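Local coordinates for protein bacteriocin (Streptococcus pyogenes, PDB 2FU2) that probably confers immunity on its producer against a cognate bacteriocin, as a small helical member of the enterocin A immunity family, at residues E4-L8 and L37-M42; I50-N55 and L72-K77. All blocks are in the same frame, centred on the assembly; numbering follows the deposited sequence.

Contact 1: E4-L8 and L37-M42; sequences EKEIL and LEKEGM
In the antiparallel helical bundle of this probable bacteriocin immunity protein, the first turn of helix 4-15 packs against the last turn of helix 24-40 and the bend that follows it, where Glu-4 meets Gly-41 and Met-42. The backbone N of Met-42, a selenomethionine, donates to Glu-4 OE2 at 2.7 Å. At 172° this bond is nearly straight, yet the N-H reaches the oxygen from above the carboxylate, 49° out of its plane. Glu-4 gets there with an extended chain (chi2 -172°), running antiparallel alongside the Met-42 side chain, its CG 3.7 Å from Met-42 CB. The same OE2 lies 3.3 Å from Gly-41 CA. Gly-41 leaves the helix with positive phi, and this turn of the backbone brings the N-H of Met-42 round to the carboxylate.

Behind this polar clasp the contact is apolar. Leu-37 CD1 is pressed onto the backbone of Leu-8, 3.5 Å from its N, and lies 3.6 Å from Leu-8 CB. Ile-7 meets Leu-37 and Met-42 at about right angles, its CG2 on Leu-37 CD1 and its CD1 4.1 Å from Met-42 SE. At the exposed margin, Leu-8 CD2 rests on the aliphatic part of Glu-38. Helix 44-60 continues the apolar layer, with Leu-46 touching Leu-37 and Ala-47 touching Met-42.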
loop_
_atom_site.group_PDB
_atom_site.type_symbol
_atom_site.label_atom_id
_atom_site.label_comp_id
_atom_site.label_asym_id
_atom_site.label_seq_id
_atom_site.Cartn_x
_atom_site.Cartn_y
_atom_site.Cartn_z
ATOM N N GLU A 4 -0.561 0.758 -13.509
ATOM C CA GLU A 4 -1.552 1.286 -12.550
ATOM C C GLU A 4 -2.353 0.194 -11.889
ATOM O O GLU A 4 -2.611 0.261 -10.666
ATOM C CB GLU A 4 -2.532 2.248 -13.214
ATOM C CG GLU A 4 -1.935 3.557 -13.644
ATOM C CD GLU A 4 -2.984 4.520 -14.107
ATOM O OE1 GLU A 4 -4.001 4.085 -14.672
ATOM O OE2 GLU A 4 -2.797 5.719 -13.886
ATOM N N LYS A 5 -2.750 -0.802 -12.701
ATOM C CA LYS A 5 -3.462 -1.989 -12.205
ATOM C C LYS A 5 -2.679 -2.937 -11.252
ATOM O O LYS A 5 -3.249 -3.469 -10.314
ATOM C CB LYS A 5 -4.028 -2.747 -13.392
ATOM C CG LYS A 5 -5.118 -1.970 -14.105
ATOM C CD LYS A 5 -4.980 -2.178 -15.605
ATOM C CE LYS A 5 -6.232 -1.750 -16.381
ATOM N NZ LYS A 5 -6.002 -1.933 -17.889
ATOM N N GLU A 6 -1.384 -3.124 -11.503
ATOM C CA GLU A 6 -0.563 -4.010 -10.693
ATOM C C GLU A 6 -0.452 -3.377 -9.309
ATOM O O GLU A 6 -0.517 -4.080 -8.295
ATOM C CB GLU A 6 0.834 -4.232 -11.313
ATOM C CG GLU A 6 0.773 -4.950 -12.616
ATOM C CD GLU A 6 2.097 -4.991 -13.435
ATOM O OE1 GLU A 6 2.736 -3.929 -13.656
ATOM O OE2 GLU A 6 2.461 -6.102 -13.901
ATOM N N ILE A 7 -0.287 -2.055 -9.263
ATOM C CA ILE A 7 -0.201 -1.367 -7.967
ATOM C C ILE A 7 -1.565 -1.419 -7.225
ATOM O O ILE A 7 -1.617 -1.673 -5.994
ATOM C CB ILE A 7 0.338 0.071 -8.133
ATOM C CG1 ILE A 7 1.708 0.013 -8.861
ATOM C CG2 ILE A 7 0.330 0.886 -6.736
ATOM C CD1 ILE A 7 2.377 1.301 -8.993
ATOM N N LEU A 8 -2.646 -1.234 -7.975
ATOM C CA LEU A 8 -3.981 -1.289 -7.394
ATOM C C LEU A 8 -4.230 -2.686 -6.830
ATOM O O LEU A 8 -4.667 -2.820 -5.667
ATOM C CB LEU A 8 -5.040 -0.908 -8.409
ATOM C CG LEU A 8 -6.513 -0.858 -7.933
ATOM C CD1 LEU A 8 -6.827 0.075 -6.733
ATOM C CD2 LEU A 8 -7.427 -0.441 -9.125
ATOM N N LEU A 37 -6.339 5.917 -6.470
ATOM C CA LEU A 37 -5.752 5.264 -7.632
ATOM C C LEU A 37 -6.840 4.809 -8.582
ATOM O O LEU A 37 -6.862 5.166 -9.761
ATOM C CB LEU A 37 -5.005 4.011 -7.203
ATOM C CG LEU A 37 -3.666 3.654 -7.826
ATOM C CD1 LEU A 37 -3.357 2.194 -7.604
ATOM C CD2 LEU A 37 -3.571 3.992 -9.289
ATOM N N GLU A 38 -7.733 3.985 -8.078
ATOM C CA GLU A 38 -8.812 3.527 -8.919
ATOM C C GLU A 38 -9.501 4.681 -9.635
ATOM O O GLU A 38 -9.764 4.606 -10.840
ATOM C CB GLU A 38 -9.812 2.777 -8.090
ATOM C CG GLU A 38 -10.744 1.963 -8.920
ATOM C CD GLU A 38 -11.404 0.932 -8.060
ATOM O OE1 GLU A 38 -11.377 1.127 -6.812
ATOM O OE2 GLU A 38 -11.933 -0.060 -8.619
ATOM N N LYS A 39 -9.797 5.743 -8.886
ATOM C CA LYS A 39 -10.545 6.878 -9.400
ATOM C C LYS A 39 -9.688 7.682 -10.383
ATOM O O LYS A 39 -10.006 7.712 -11.553
ATOM C CB LYS A 39 -11.088 7.763 -8.261
ATOM C CG LYS A 39 -11.538 9.191 -8.706
ATOM C CD LYS A 39 -11.469 10.229 -7.530
ATOM C CE LYS A 39 -10.056 10.306 -6.871
ATOM N NZ LYS A 39 -10.001 10.708 -5.408
ATOM N N GLU A 40 -8.604 8.311 -9.919
ATOM C CA GLU A 40 -7.813 9.243 -10.739
ATOM C C GLU A 40 -6.686 8.580 -11.525
ATOM O O GLU A 40 -6.090 9.234 -12.382
ATOM C CB GLU A 40 -7.153 10.313 -9.858
ATOM C CG GLU A 40 -8.009 11.506 -9.378
ATOM C CD GLU A 40 -7.311 12.345 -8.258
ATOM O OE1 GLU A 40 -6.102 12.128 -7.964
ATOM O OE2 GLU A 40 -7.980 13.236 -7.681
ATOM N N GLY A 41 -6.340 7.329 -11.232
ATOM C CA GLY A 41 -5.070 6.800 -11.744
ATOM C C GLY A 41 -3.816 7.140 -10.913
ATOM O O GLY A 41 -3.902 7.740 -9.858
HETATM N N MSE A 42 -2.643 6.741 -11.397
HETATM C CA MSE A 42 -1.378 6.826 -10.641
HETATM C C MSE A 42 -0.759 8.183 -10.772
HETATM O O MSE A 42 -0.947 8.887 -11.763
HETATM C CB MSE A 42 -0.388 5.781 -11.181
HETATM C CG MSE A 42 0.801 5.528 -10.352
HETATM SE SE MSE A 42 0.385 4.838 -8.527
HETATM C CE MSE A 42 1.315 5.965 -7.789
#

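Contact 2: I50-N55 and L72-K77; sequences IDSLIN and LSRLVK
Ile-50 and Ile-54 of helix 44-60 pack onto Leu-72 and Val-76 of helix 67-78, an antiparallel helix pair of the bundle whose segment axes approach to 9.5 Å with 148° between their directions. The inner side is tight and largely aliphatic. Ile-50 CG2 meets Val-76 CG1 at 3.7 Å, the two side chains crossing at about a right angle, and Ile-54 CD1 reaches Leu-72 CD2 at 3.6 Å in a similar crossing. The other branch of Ile-54, CG2, lies against Ser-73 CB. Leu-33 of helix 24-40 covers Ile-50, while Ala-10, Leu-11 and Val-14 of helix 4-15 close over Leu-72.

Toward solvent the interface turns polar. Exposed Lys-77 bends at its last torsion (chi4 -51°), bringing its ammonium group to two acceptors on helix 44-60. One is Asp-51, in a salt bridge; the other is Asn-55 OD1, reached at 3.0 Å on a lone pair in the carbonyl plane. A water is hydrogen-bonded to Asp-51 OD1, Asn-55 OD1 and Ser-73 OG, adding a second link between the helices. Lys-77 NZ meets the syn lone pair of Asp-51 OD1 at 2.8 Å.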
loop_
_atom_site.group_PDB
_atom_site.type_symbol
_atom_site.label_atom_id
_atom_site.label_comp_id
_atom_site.label_asym_id
_atom_site.label_seq_id
_atom_site.Cartn_x
_atom_site.Cartn_y
_atom_site.Cartn_z
ATOM N N ILE A 50 1.767 6.348 -0.873
ATOM C CA ILE A 50 1.779 4.914 -0.527
ATOM C C ILE A 50 3.146 4.522 0.033
ATOM O O ILE A 50 3.254 3.880 1.060
ATOM C CB ILE A 50 1.438 4.035 -1.754
ATOM C CG1 ILE A 50 -0.015 4.273 -2.283
ATOM C CG2 ILE A 50 1.692 2.489 -1.445
ATOM C CD1 ILE A 50 -0.211 4.059 -3.841
ATOM N N ASP A 51 4.204 4.958 -0.618
ATOM C CA ASP A 51 5.555 4.715 -0.090
ATOM C C ASP A 51 5.690 5.087 1.407
ATOM O O ASP A 51 6.126 4.228 2.215
ATOM C CB ASP A 51 6.609 5.419 -0.937
ATOM C CG ASP A 51 7.996 4.904 -0.679
ATOM O OD1 ASP A 51 8.184 3.693 -0.565
ATOM O OD2 ASP A 51 8.919 5.717 -0.585
ATOM N N SER A 52 5.281 6.315 1.755
ATOM C CA SER A 52 5.352 6.793 3.112
ATOM C C SER A 52 4.532 5.905 4.030
ATOM O O SER A 52 5.009 5.586 5.130
ATOM C CB SER A 52 4.827 8.224 3.242
ATOM O OG SER A 52 5.648 9.164 2.528
ATOM N N LEU A 53 3.307 5.538 3.604
ATOM C CA LEU A 53 2.443 4.701 4.445
ATOM C C LEU A 53 3.059 3.284 4.665
ATOM O O LEU A 53 3.129 2.795 5.796
ATOM C CB LEU A 53 1.012 4.638 3.870
ATOM C CG LEU A 53 -0.000 3.775 4.605
ATOM C CD1 LEU A 53 -0.345 4.416 5.937
ATOM C CD2 LEU A 53 -1.264 3.517 3.806
ATOM N N ILE A 54 3.578 2.669 3.602
ATOM C CA ILE A 54 4.190 1.349 3.702
ATOM C C ILE A 54 5.514 1.385 4.453
ATOM O O ILE A 54 5.754 0.522 5.304
ATOM C CB ILE A 54 4.327 0.650 2.305
ATOM C CG1 ILE A 54 2.963 0.535 1.613
ATOM C CG2 ILE A 54 4.854 -0.756 2.484
ATOM C CD1 ILE A 54 1.959 -0.412 2.384
ATOM N N ASN A 55 6.355 2.387 4.207
ATOM C CA ASN A 55 7.540 2.555 5.095
ATOM C C ASN A 55 7.147 2.582 6.567
ATOM O O ASN A 55 7.770 1.876 7.383
ATOM C CB ASN A 55 8.350 3.793 4.762
ATOM C CG ASN A 55 8.929 3.717 3.410
ATOM O OD1 ASN A 55 8.964 2.639 2.801
ATOM N ND2 ASN A 55 9.404 4.834 2.910
ATOM N N LEU A 72 4.068 -4.838 -2.503
ATOM C CA LEU A 72 3.649 -3.458 -2.653
ATOM C C LEU A 72 4.773 -2.454 -2.449
ATOM O O LEU A 72 5.004 -1.565 -3.279
ATOM C CB LEU A 72 2.513 -3.119 -1.657
ATOM C CG LEU A 72 1.983 -1.697 -1.703
ATOM C CD1 LEU A 72 1.586 -1.245 -3.161
ATOM C CD2 LEU A 72 0.766 -1.599 -0.782
ATOM N N SER A 73 5.451 -2.542 -1.349
ATOM C CA SER A 73 6.574 -1.587 -1.130
ATOM C C SER A 73 7.521 -1.533 -2.337
ATOM O O SER A 73 7.889 -0.467 -2.777
ATOM C CB SER A 73 7.398 -1.994 0.076
ATOM O OG SER A 73 8.447 -1.075 0.281
ATOM N N ARG A 74 7.882 -2.723 -2.866
ATOM C CA ARG A 74 8.780 -2.859 -3.951
ATOM C C ARG A 74 8.273 -2.139 -5.213
ATOM O O ARG A 74 9.010 -1.397 -5.890
ATOM C CB ARG A 74 8.986 -4.350 -4.224
ATOM C CG ARG A 74 9.811 -4.576 -5.437
ATOM C CD ARG A 74 9.455 -5.801 -6.182
ATOM N NE ARG A 74 10.379 -5.900 -7.298
ATOM C CZ ARG A 74 10.614 -7.024 -7.955
ATOM N NH1 ARG A 74 9.980 -8.134 -7.588
ATOM N NH2 ARG A 74 11.481 -7.041 -8.954
ATOM N N LEU A 75 7.008 -2.387 -5.522
ATOM C CA LEU A 75 6.376 -1.800 -6.657
ATOM C C LEU A 75 6.344 -0.268 -6.651
ATOM O O LEU A 75 6.592 0.340 -7.695
ATOM C CB LEU A 75 4.945 -2.362 -6.827
ATOM C CG LEU A 75 4.827 -3.854 -7.157
ATOM C CD1 LEU A 75 3.392 -4.216 -7.519
ATOM C CD2 LEU A 75 5.728 -4.219 -8.327
ATOM N N VAL A 76 5.958 0.355 -5.537
ATOM C CA VAL A 76 5.879 1.812 -5.500
ATOM C C VAL A 76 7.262 2.399 -5.366
ATOM O O VAL A 76 7.477 3.539 -5.827
ATOM C CB VAL A 76 4.929 2.422 -4.383
ATOM C CG1 VAL A 76 3.554 1.988 -4.617
ATOM C CG2 VAL A 76 5.338 1.953 -3.055
ATOM N N LYS A 77 8.211 1.666 -4.771
ATOM C CA LYS A 77 9.630 2.148 -4.853
ATOM C C LYS A 77 10.177 2.246 -6.290
ATOM O O LYS A 77 10.885 3.180 -6.618
ATOM C CB LYS A 77 10.589 1.416 -3.898
ATOM C CG LYS A 77 10.517 1.961 -2.415
ATOM C CD LYS A 77 11.276 1.100 -1.350
ATOM C CE LYS A 77 10.719 1.337 0.063
ATOM N NZ LYS A 77 10.659 2.809 0.364
HETATM O O HOH W 1 7.598 1.427 0.827
#

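Contact 1 joins helices 4-15 and 24-40, and contact 2 the consecutive helices 44-60 and 67-78; they lie at different depths, their centres about 14 Å apart. The centre of contact 2, which is mostly buried, is about 6 Å from the centre of the chain, and that of contact 1, at one end of the bundle, about 11 Å. Each combines apolar packing with a polar margin. In contact 1 a carboxylate holds a backbone N-H just beyond a helix end, whereas in contact 2 the polar links run between side chains of two continuing helices, with a water among them. Ile-7 CG2 packs on Val-76 CG1 at 4.0 Å, so the apolar side of contact 1 runs on into that of contact 2.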